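Local coordinates for DNA replication and repair protein RecF (Caldanaerobacter subterraneus subsp. tengcongensis, PDB 5Z69) that probably binds ATP and single-stranded DNA and acts as a recombination mediator in the RecFOR pathway of DNA repair, at residues 8-13 and 344-349; 143-148 and 202-207; 232-237 and 272-277. All blocks are in the same frame, centred on the assembly; numbering follows the deposited sequence.

Along the chain, contact 1 spans nearly the full length, pairing 8-13 with 344-349, and the other two fall between its ends, contact 2 closing before contact 3 opens. Contact 1 joins the antiparallel sheet to the mixed sheet of the ATP-binding part, where Thr348 touches the bound nucleotide. Its centre lies about 26 Å from that of contact 2 and about 37 Å from that of contact 3, on the other side of the chain's centre from the latter. Contacts 2 and 3, with centres about 12 Å apart, touch each other: the salt bridge of Arg204 and Glu274 ties helix 186-222 to the segment leading into the three-stranded sheet, which reaches the second subunit.

Contact 1: 8-13 and 344-349; sequences MYLKEI and QSFITH
Gln344 grips the backbone of Leu10 with both ends of its amide. Its OE1 accepts from Leu10 N at 2.7 Å, nearly straight at 176°, while its NE2 donates to Leu10 O at 3.0 Å with the acceptor in the amide plane. Two bonds to one residue hold the amide's rotation and are consistent with OE1 and NE2 as assigned. The same amide lies over one face of the Tyr9 ring, their planes 14° apart, with NE2 3.3 Å from Tyr9 CE1. Gln344 reaches strand 9-16 because CG stands trans to its own backbone N (chi1 -177°) and the chain stays extended beyond it. Next to the amide, Leu10 CD2 packs against Phe346 CZ at 4.0 Å. One water accepts from Gln344 N and donates to Met8 O, bridging the two backbones.

Farther out, Cys29 O is a second acceptor for Gln344 NE2, and Phe28 meets Phe346 edge-to-face. Strand 9-16 belongs to the antiparallel sheet and 345-349 to the mixed sheet with its parallel core; between these two segments the polar link is made by the Gln344 amide, not by strand pairing, in a P-loop, ABC-type ATPase fold whose nucleotide touches Thr348.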
loop_
_atom_site.group_PDB
_atom_site.type_symbol
_atom_site.label_atom_id
_atom_site.label_comp_id
_atom_site.label_asym_id
_atom_site.label_seq_id
_atom_site.Cartn_x
_atom_site.Cartn_y
_atom_site.Cartn_z
ATOM N N MET A 8 -20.273 -12.558 -30.034
ATOM C CA MET A 8 -19.109 -12.218 -30.832
ATOM C C MET A 8 -18.615 -13.478 -31.498
ATOM O O MET A 8 -18.617 -14.549 -30.890
ATOM C CB MET A 8 -17.993 -11.598 -29.967
ATOM C CG MET A 8 -18.318 -10.208 -29.463
ATOM S SD MET A 8 -17.869 -8.936 -30.678
ATOM C CE MET A 8 -18.525 -7.453 -29.924
ATOM N N TYR A 9 -18.192 -13.343 -32.749
ATOM C CA TYR A 9 -17.843 -14.484 -33.578
ATOM C C TYR A 9 -16.899 -14.009 -34.690
ATOM O O TYR A 9 -17.208 -13.077 -35.430
ATOM C CB TYR A 9 -19.099 -15.140 -34.184
ATOM C CG TYR A 9 -18.807 -16.346 -35.085
ATOM C CD1 TYR A 9 -18.616 -17.609 -34.541
ATOM C CD2 TYR A 9 -18.739 -16.218 -36.468
ATOM C CE1 TYR A 9 -18.359 -18.708 -35.342
ATOM C CE2 TYR A 9 -18.477 -17.323 -37.286
ATOM C CZ TYR A 9 -18.275 -18.560 -36.706
ATOM O OH TYR A 9 -18.019 -19.670 -37.478
ATOM N N LEU A 10 -15.753 -14.661 -34.803
ATOM C CA LEU A 10 -14.783 -14.338 -35.842
ATOM C C LEU A 10 -14.974 -15.312 -36.971
ATOM O O LEU A 10 -14.666 -16.502 -36.823
ATOM C CB LEU A 10 -13.362 -14.414 -35.285
ATOM C CG LEU A 10 -12.233 -14.106 -36.272
ATOM C CD1 LEU A 10 -12.280 -12.628 -36.716
ATOM C CD2 LEU A 10 -10.867 -14.472 -35.678
ATOM N N LYS A 11 -15.513 -14.842 -38.091
ATOM C CA LYS A 11 -15.816 -15.737 -39.193
ATOM C C LYS A 11 -14.533 -16.189 -39.840
ATOM O O LYS A 11 -14.382 -17.344 -40.228
ATOM C CB LYS A 11 -16.699 -15.054 -40.249
ATOM C CG LYS A 11 -17.917 -14.326 -39.697
ATOM C CD LYS A 11 -18.773 -13.776 -40.850
ATOM C CE LYS A 11 -20.023 -13.075 -40.351
ATOM N NZ LYS A 11 -20.811 -12.583 -41.515
ATOM N N GLU A 12 -13.603 -15.257 -39.961
ATOM C CA GLU A 12 -12.388 -15.527 -40.678
ATOM C C GLU A 12 -11.364 -14.469 -40.331
ATOM O O GLU A 12 -11.706 -13.386 -39.836
ATOM C CB GLU A 12 -12.644 -15.541 -42.214
ATOM C CG GLU A 12 -12.897 -14.163 -42.759
ATOM C CD GLU A 12 -12.866 -14.096 -44.281
ATOM O OE1 GLU A 12 -13.672 -14.792 -44.926
ATOM O OE2 GLU A 12 -12.035 -13.344 -44.835
ATOM N N ILE A 13 -10.104 -14.773 -40.604
ATOM C CA ILE A 13 -9.060 -13.776 -40.476
ATOM C C ILE A 13 -8.104 -13.949 -41.646
ATOM O O ILE A 13 -7.881 -15.071 -42.136
ATOM C CB ILE A 13 -8.296 -13.888 -39.132
ATOM C CG1 ILE A 13 -7.496 -12.607 -38.839
ATOM C CG2 ILE A 13 -7.374 -15.106 -39.132
ATOM C CD1 ILE A 13 -6.913 -12.544 -37.381
ATOM N N GLN A 344 -17.571 -18.984 -29.019
ATOM C CA GLN A 344 -16.521 -19.375 -29.949
ATOM C C GLN A 344 -15.204 -19.288 -29.163
ATOM O O GLN A 344 -14.967 -18.304 -28.470
ATOM C CB GLN A 344 -16.468 -18.480 -31.192
ATOM C CG GLN A 344 -15.414 -18.930 -32.198
ATOM C CD GLN A 344 -15.230 -17.946 -33.349
ATOM O OE1 GLN A 344 -15.174 -16.732 -33.140
ATOM N NE2 GLN A 344 -15.124 -18.470 -34.563
ATOM N N SER A 345 -14.372 -20.325 -29.234
ATOM C CA SER A 345 -13.075 -20.278 -28.560
ATOM C C SER A 345 -11.953 -20.692 -29.493
ATOM O O SER A 345 -12.167 -21.404 -30.464
ATOM C CB SER A 345 -13.064 -21.178 -27.297
ATOM O OG SER A 345 -13.407 -22.516 -27.636
ATOM N N PHE A 346 -10.754 -20.210 -29.186
ATOM C CA PHE A 346 -9.558 -20.564 -29.918
ATOM C C PHE A 346 -8.605 -21.139 -28.904
ATOM O O PHE A 346 -8.199 -20.451 -27.973
ATOM C CB PHE A 346 -8.970 -19.341 -30.651
ATOM C CG PHE A 346 -9.837 -18.858 -31.789
ATOM C CD1 PHE A 346 -9.590 -19.277 -33.091
ATOM C CD2 PHE A 346 -10.916 -18.009 -31.547
ATOM C CE1 PHE A 346 -10.416 -18.855 -34.141
ATOM C CE2 PHE A 346 -11.758 -17.592 -32.588
ATOM C CZ PHE A 346 -11.507 -18.019 -33.888
ATOM N N ILE A 347 -8.285 -22.417 -29.064
ATOM C CA ILE A 347 -7.447 -23.112 -28.095
ATOM C C ILE A 347 -6.165 -23.636 -28.741
ATOM O O ILE A 347 -6.207 -24.371 -29.734
ATOM C CB ILE A 347 -8.208 -24.291 -27.433
ATOM C CG1 ILE A 347 -9.451 -23.783 -26.698
ATOM C CG2 ILE A 347 -7.304 -25.010 -26.435
ATOM C CD1 ILE A 347 -10.301 -24.904 -26.084
ATOM N N THR A 348 -5.022 -23.260 -28.175
ATOM C CA THR A 348 -3.760 -23.755 -28.694
ATOM C C THR A 348 -3.309 -24.971 -27.910
ATOM O O THR A 348 -3.496 -25.056 -26.689
ATOM C CB THR A 348 -2.643 -22.680 -28.666
ATOM O OG1 THR A 348 -2.428 -22.240 -27.328
ATOM C CG2 THR A 348 -3.025 -21.487 -29.533
ATOM N N HIS A 349 -2.707 -25.918 -28.614
ATOM C CA HIS A 349 -2.222 -27.123 -27.959
ATOM C C HIS A 349 -1.103 -27.768 -28.769
ATOM O O HIS A 349 -0.797 -27.336 -29.874
ATOM C CB HIS A 349 -3.374 -28.117 -27.742
ATOM C CG HIS A 349 -3.137 -29.084 -26.623
ATOM N ND1 HIS A 349 -2.492 -28.729 -25.458
ATOM C CD2 HIS A 349 -3.459 -30.393 -26.489
ATOM C CE1 HIS A 349 -2.425 -29.776 -24.656
ATOM N NE2 HIS A 349 -3.004 -30.798 -25.257
HETATM O O HOH W 1 -18.301 -16.161 -28.532
#

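Contact 2: 143-148 and 202-207; sequences YLDACI and KVRNNY
The segments 143-148 and 202-207, of helices 137-151 and 186-222, cross almost perpendicularly, at 85°, with their axes 10.8 Å apart at closest approach, a spacing filled by side chains. Tyr207 points toward 143-148, and its ring is met by Leu144, Cys147 and Ile148. Leu144 CD1 lies 3.5 Å from Tyr207 CD2, and Ile148 CG1 sits 3.8 Å from Tyr207 CG, both side chains running past the tyrosine in the opposite direction. Cys147 CB meets the phenol end of the same residue. A water in the plane of the Tyr207 ring bonds to Tyr207 OH and donates to Tyr143 OH. Beside this, Ile148 CG2 touches Val203 CG1.

Arg204 closes the other flank. Its extended chain lays CG and CD against Leu144 CD2, and NH2 forms a salt bridge with Asp145, hydrogen-bonding to OD1 at 2.8 Å with an angle of 149°. The carboxylate is met on its syn side, its plane turned 40° from the guanidinium. A second water, in the guanidinium plane, accepts a hydrogen bond from Arg204 NH2 and donates one to Asp145 OD2. Arg204 NH1 forms a salt bridge with Glu274 OE1 and also reaches Pro271 O. A leucine in place of Arg204 would probably leave the carboxylates of Asp145 and Glu274 without this charged mate.

Tyr155 OH of helix 153-177 bonds to both Asp145 OD1 and Arg204 NE. Helix 291-313 packs on Tyr143, Cys147 and Tyr207, and Tyr231 of strand 227-232 touches Arg204, so the crossing is bordered by two further helices and the small antiparallel sheet.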
loop_
_atom_site.group_PDB
_atom_site.type_symbol
_atom_site.label_atom_id
_atom_site.label_comp_id
_atom_site.label_asym_id
_atom_site.label_seq_id
_atom_site.Cartn_x
_atom_site.Cartn_y
_atom_site.Cartn_z
ATOM N N TYR A 143 -3.121 -3.826 -16.488
ATOM C CA TYR A 143 -4.197 -4.802 -16.639
ATOM C C TYR A 143 -5.554 -4.185 -16.325
ATOM O O TYR A 143 -6.529 -4.342 -17.069
ATOM C CB TYR A 143 -3.950 -6.020 -15.735
ATOM C CG TYR A 143 -5.122 -6.967 -15.706
ATOM C CD1 TYR A 143 -5.965 -7.042 -14.600
ATOM C CD2 TYR A 143 -5.419 -7.754 -16.818
ATOM C CE1 TYR A 143 -7.072 -7.912 -14.598
ATOM C CE2 TYR A 143 -6.515 -8.621 -16.830
ATOM C CZ TYR A 143 -7.338 -8.696 -15.724
ATOM O OH TYR A 143 -8.428 -9.554 -15.766
ATOM N N LEU A 144 -5.611 -3.488 -15.203
ATOM C CA LEU A 144 -6.808 -2.784 -14.785
ATOM C C LEU A 144 -7.264 -1.712 -15.789
ATOM O O LEU A 144 -8.453 -1.583 -16.068
ATOM C CB LEU A 144 -6.568 -2.147 -13.415
ATOM C CG LEU A 144 -7.761 -1.424 -12.799
ATOM C CD1 LEU A 144 -8.916 -2.363 -12.609
ATOM C CD2 LEU A 144 -7.351 -0.796 -11.456
ATOM N N ASP A 145 -6.322 -0.923 -16.308
ATOM C CA ASP A 145 -6.640 0.122 -17.278
ATOM C C ASP A 145 -7.232 -0.480 -18.560
ATOM O O ASP A 145 -8.151 0.081 -19.150
ATOM C CB ASP A 145 -5.388 0.923 -17.633
ATOM C CG ASP A 145 -5.033 1.969 -16.595
ATOM O OD1 ASP A 145 -5.917 2.398 -15.823
ATOM O OD2 ASP A 145 -3.862 2.394 -16.594
ATOM N N ALA A 146 -6.693 -1.618 -18.979
ATOM C CA ALA A 146 -7.146 -2.281 -20.211
ATOM C C ALA A 146 -8.508 -2.923 -20.024
ATOM O O ALA A 146 -9.361 -2.825 -20.906
ATOM C CB ALA A 146 -6.132 -3.329 -20.659
ATOM N N CYS A 147 -8.718 -3.593 -18.888
ATOM C CA CYS A 147 -10.029 -4.160 -18.588
ATOM C C CYS A 147 -11.109 -3.094 -18.626
ATOM O O CYS A 147 -12.170 -3.271 -19.247
ATOM C CB CYS A 147 -10.037 -4.836 -17.218
ATOM S SG CYS A 147 -9.076 -6.344 -17.181
ATOM N N ILE A 148 -10.843 -1.981 -17.957
ATOM C CA ILE A 148 -11.868 -0.944 -17.865
ATOM C C ILE A 148 -12.106 -0.221 -19.192
ATOM O O ILE A 148 -13.254 -0.017 -19.570
ATOM C CB ILE A 148 -11.531 0.083 -16.806
ATOM C CG1 ILE A 148 -11.388 -0.615 -15.421
ATOM C CG2 ILE A 148 -12.624 1.167 -16.791
ATOM C CD1 ILE A 148 -10.902 0.286 -14.306
ATOM N N LYS A 202 -12.298 6.981 -9.049
ATOM C CA LYS A 202 -13.689 6.598 -8.827
ATOM C C LYS A 202 -14.079 5.382 -9.667
ATOM O O LYS A 202 -14.687 4.433 -9.163
ATOM C CB LYS A 202 -14.631 7.765 -9.137
ATOM C CG LYS A 202 -16.083 7.439 -8.817
ATOM C CD LYS A 202 -17.059 8.012 -9.829
ATOM C CE LYS A 202 -17.030 7.218 -11.136
ATOM N NZ LYS A 202 -18.037 7.683 -12.143
ATOM N N VAL A 203 -13.719 5.396 -10.944
ATOM C CA VAL A 203 -14.085 4.285 -11.802
ATOM C C VAL A 203 -13.274 3.031 -11.486
ATOM O O VAL A 203 -13.809 1.912 -11.515
ATOM C CB VAL A 203 -13.911 4.645 -13.284
ATOM C CG1 VAL A 203 -14.117 3.400 -14.161
ATOM C CG2 VAL A 203 -14.870 5.765 -13.659
ATOM N N ARG A 204 -11.991 3.205 -11.189
ATOM C CA ARG A 204 -11.170 2.061 -10.802
ATOM C C ARG A 204 -11.758 1.370 -9.578
ATOM O O ARG A 204 -11.769 0.135 -9.503
ATOM C CB ARG A 204 -9.731 2.473 -10.514
ATOM C CG ARG A 204 -8.886 2.712 -11.756
ATOM C CD ARG A 204 -7.451 3.049 -11.370
ATOM N NE ARG A 204 -6.639 3.231 -12.560
ATOM C CZ ARG A 204 -5.358 3.561 -12.555
ATOM N NH1 ARG A 204 -4.717 3.760 -11.405
ATOM N NH2 ARG A 204 -4.717 3.701 -13.708
ATOM N N ASN A 205 -12.252 2.171 -8.632
ATOM C CA ASN A 205 -12.893 1.625 -7.432
ATOM C C ASN A 205 -14.149 0.844 -7.777
ATOM O O ASN A 205 -14.363 -0.264 -7.274
ATOM C CB ASN A 205 -13.250 2.730 -6.443
ATOM C CG ASN A 205 -13.661 2.177 -5.077
ATOM O OD1 ASN A 205 -12.842 1.624 -4.348
ATOM N ND2 ASN A 205 -14.932 2.313 -4.745
ATOM N N ASN A 206 -14.990 1.424 -8.627
ATOM C CA ASN A 206 -16.191 0.725 -9.087
ATOM C C ASN A 206 -15.853 -0.649 -9.669
ATOM O O ASN A 206 -16.538 -1.631 -9.400
ATOM C CB ASN A 206 -16.947 1.546 -10.138
ATOM C CG ASN A 206 -17.406 2.904 -9.622
ATOM O OD1 ASN A 206 -17.520 3.860 -10.393
ATOM N ND2 ASN A 206 -17.668 2.998 -8.322
ATOM N N TYR A 207 -14.786 -0.707 -10.468
ATOM C CA TYR A 207 -14.426 -1.959 -11.129
ATOM C C TYR A 207 -13.842 -2.948 -10.106
ATOM O O TYR A 207 -14.146 -4.143 -10.139
ATOM C CB TYR A 207 -13.412 -1.728 -12.280
ATOM C CG TYR A 207 -13.106 -2.997 -13.038
ATOM C CD1 TYR A 207 -13.813 -3.326 -14.203
ATOM C CD2 TYR A 207 -12.124 -3.879 -12.601
ATOM C CE1 TYR A 207 -13.545 -4.498 -14.893
ATOM C CE2 TYR A 207 -11.853 -5.048 -13.280
ATOM C CZ TYR A 207 -12.568 -5.349 -14.442
ATOM O OH TYR A 207 -12.326 -6.525 -15.125
HETATM O O HOH W 2 -10.437 -8.389 -14.248
HETATM O O HOH W 3 -2.374 4.213 -15.110
#

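Contact 3: 232-237 and 272-277; sequences LNSAGV and HREDFK
Leu232 and Asp275 form an antiparallel hydrogen-bonded pair at the end of a small three-stranded sheet, from which 233-236 departs as a type I beta turn. Of the backbone bonds, Leu232 N to Asp275 O is weak, at 3.1 Å and 133°; farther along, Lys277 pairs with Ile230.

Beyond the paired residues a carboxylate takes over the linking. Glu274, with its chain extended beyond CG, brings OE2 to the start of the turn, where it accepts from Ser234 N at 2.8 Å and from Ser234 OG. The amide comes from above the carboxylate plane, 44° out of it, whereas the hydroxyl uses the anti lone pair. The other oxygen, OE1, is taken by Tyr231 OH and by Arg204 NH1 in a salt bridge, so both oxygens of this buried group have partners, which would be expected to favour its ionised form.

Within the turn segment, Asn233 braces the backbone. Its OD1 accepts from Ala235 N at 3.0 Å, which makes an Asx turn, and from Val237 N, while ND2 donates to Val237 O at 2.7 Å, in the carbonyl plane. A chi1 of 67° sets the amide over the turn, where OD1 and ND2 take Val237 N and Val237 O respectively.

Apolar contact comes from the sheet pair and its neighbour: Leu232 CD1 rests on Lys277 CE at 3.9 Å. Leu232 and Asp275 also pack on Val287 of the second subunit, and Asp275 OD2 forms a salt bridge with Arg140 of the same chain. The shortest bond between the two segments is the one from Ser234 OG to Glu274 OE2, at 2.6 Å.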
loop_
_atom_site.group_PDB
_atom_site.type_symbol
_atom_site.label_atom_id
_atom_site.label_comp_id
_atom_site.label_asym_id
_atom_site.label_seq_id
_atom_site.Cartn_x
_atom_site.Cartn_y
_atom_site.Cartn_z
ATOM N N LEU A 232 -5.001 0.511 -3.270
ATOM C CA LEU A 232 -4.069 1.527 -2.791
ATOM C C LEU A 232 -4.085 2.745 -3.702
ATOM O O LEU A 232 -3.149 2.947 -4.495
ATOM C CB LEU A 232 -2.650 0.959 -2.706
ATOM C CG LEU A 232 -2.501 -0.320 -1.881
ATOM C CD1 LEU A 232 -1.029 -0.654 -1.678
ATOM C CD2 LEU A 232 -3.213 -0.150 -0.554
ATOM N N ASN A 233 -5.136 3.555 -3.598
ATOM C CA ASN A 233 -5.244 4.731 -4.457
ATOM C C ASN A 233 -4.372 5.891 -3.979
ATOM O O ASN A 233 -3.889 5.915 -2.828
ATOM C CB ASN A 233 -6.703 5.182 -4.587
ATOM C CG ASN A 233 -7.273 5.713 -3.298
ATOM O OD1 ASN A 233 -7.004 6.852 -2.906
ATOM N ND2 ASN A 233 -8.093 4.904 -2.639
ATOM N N SER A 234 -4.173 6.854 -4.871
ATOM C CA SER A 234 -3.179 7.902 -4.654
ATOM C C SER A 234 -3.727 9.049 -3.808
ATOM O O SER A 234 -2.991 9.975 -3.460
ATOM C CB SER A 234 -2.673 8.442 -5.992
ATOM O OG SER A 234 -3.744 8.626 -6.908
ATOM N N ALA A 235 -5.019 8.986 -3.505
ATOM C CA ALA A 235 -5.684 9.988 -2.688
ATOM C C ALA A 235 -5.593 9.593 -1.206
ATOM O O ALA A 235 -5.941 10.392 -0.348
ATOM C CB ALA A 235 -7.130 10.148 -3.097
ATOM N N GLY A 236 -5.148 8.361 -0.957
ATOM C CA GLY A 236 -4.929 7.816 0.362
ATOM C C GLY A 236 -6.278 7.560 1.042
ATOM O O GLY A 236 -6.368 7.425 2.248
ATOM N N VAL A 237 -7.332 7.454 0.233
ATOM C CA VAL A 237 -8.684 7.347 0.791
ATOM C C VAL A 237 -9.086 5.859 0.890
ATOM O O VAL A 237 -9.088 5.136 -0.127
ATOM C CB VAL A 237 -9.661 8.150 -0.097
ATOM C CG1 VAL A 237 -11.128 7.944 0.292
ATOM C CG2 VAL A 237 -9.329 9.611 -0.042
ATOM N N HIS A 272 -1.161 6.907 -11.877
ATOM C CA HIS A 272 -0.068 6.176 -12.521
ATOM C C HIS A 272 0.929 5.579 -11.531
ATOM O O HIS A 272 1.924 4.969 -11.947
ATOM C CB HIS A 272 0.684 7.088 -13.499
ATOM C CG HIS A 272 1.328 8.263 -12.833
ATOM N ND1 HIS A 272 0.605 9.331 -12.348
ATOM C CD2 HIS A 272 2.625 8.525 -12.544
ATOM C CE1 HIS A 272 1.429 10.209 -11.805
ATOM N NE2 HIS A 272 2.661 9.747 -11.917
ATOM N N ARG A 273 0.677 5.759 -10.233
ATOM C CA ARG A 273 1.537 5.155 -9.211
ATOM C C ARG A 273 0.754 4.253 -8.293
ATOM O O ARG A 273 1.265 3.858 -7.261
ATOM C CB ARG A 273 2.235 6.221 -8.352
ATOM C CG ARG A 273 3.255 7.054 -9.092
ATOM C CD ARG A 273 4.456 6.214 -9.474
ATOM N NE ARG A 273 5.531 7.048 -10.002
ATOM C CZ ARG A 273 6.403 7.716 -9.251
ATOM N NH2 ARG A 273 7.331 8.447 -9.853
ATOM N N GLU A 274 -0.488 3.943 -8.654
ATOM C CA GLU A 274 -1.360 3.177 -7.764
ATOM C C GLU A 274 -1.145 1.675 -7.900
ATOM O O GLU A 274 -0.419 1.216 -8.785
ATOM C CB GLU A 274 -2.828 3.532 -8.027
ATOM C CG GLU A 274 -3.143 5.005 -7.757
ATOM C CD GLU A 274 -4.612 5.356 -7.961
ATOM O OE1 GLU A 274 -5.355 4.539 -8.547
ATOM O OE2 GLU A 274 -5.027 6.455 -7.529
ATOM N N ASP A 275 -1.751 0.906 -7.002
ATOM C CA ASP A 275 -1.726 -0.542 -7.125
ATOM C C ASP A 275 -2.992 -1.072 -6.509
ATOM O O ASP A 275 -3.766 -0.296 -5.954
ATOM C CB ASP A 275 -0.484 -1.120 -6.447
ATOM C CG ASP A 275 -0.232 -2.570 -6.812
ATOM O OD1 ASP A 275 -0.920 -3.089 -7.708
ATOM O OD2 ASP A 275 0.664 -3.197 -6.201
ATOM N N PHE A 276 -3.237 -2.372 -6.630
ATOM C CA PHE A 276 -4.250 -3.003 -5.790
ATOM C C PHE A 276 -3.692 -4.328 -5.287
ATOM O O PHE A 276 -2.917 -4.988 -5.969
ATOM C CB PHE A 276 -5.603 -3.180 -6.518
ATOM C CG PHE A 276 -5.562 -4.071 -7.733
ATOM C CD1 PHE A 276 -5.237 -3.550 -8.983
ATOM C CD2 PHE A 276 -5.899 -5.413 -7.637
ATOM C CE1 PHE A 276 -5.224 -4.361 -10.115
ATOM C CE2 PHE A 276 -5.886 -6.240 -8.751
ATOM C CZ PHE A 276 -5.550 -5.715 -10.006
ATOM N N LYS A 277 -4.029 -4.672 -4.053
ATOM C CA LYS A 277 -3.459 -5.856 -3.429
ATOM C C LYS A 277 -4.501 -6.941 -3.446
ATOM O O LYS A 277 -5.673 -6.687 -3.159
ATOM C CB LYS A 277 -3.001 -5.581 -1.986
ATOM C CG LYS A 277 -1.672 -4.822 -1.838
ATOM C CD LYS A 277 -1.064 -5.079 -0.455
ATOM C CE LYS A 277 0.061 -4.092 -0.088
ATOM N NZ LYS A 277 1.294 -4.210 -0.931
#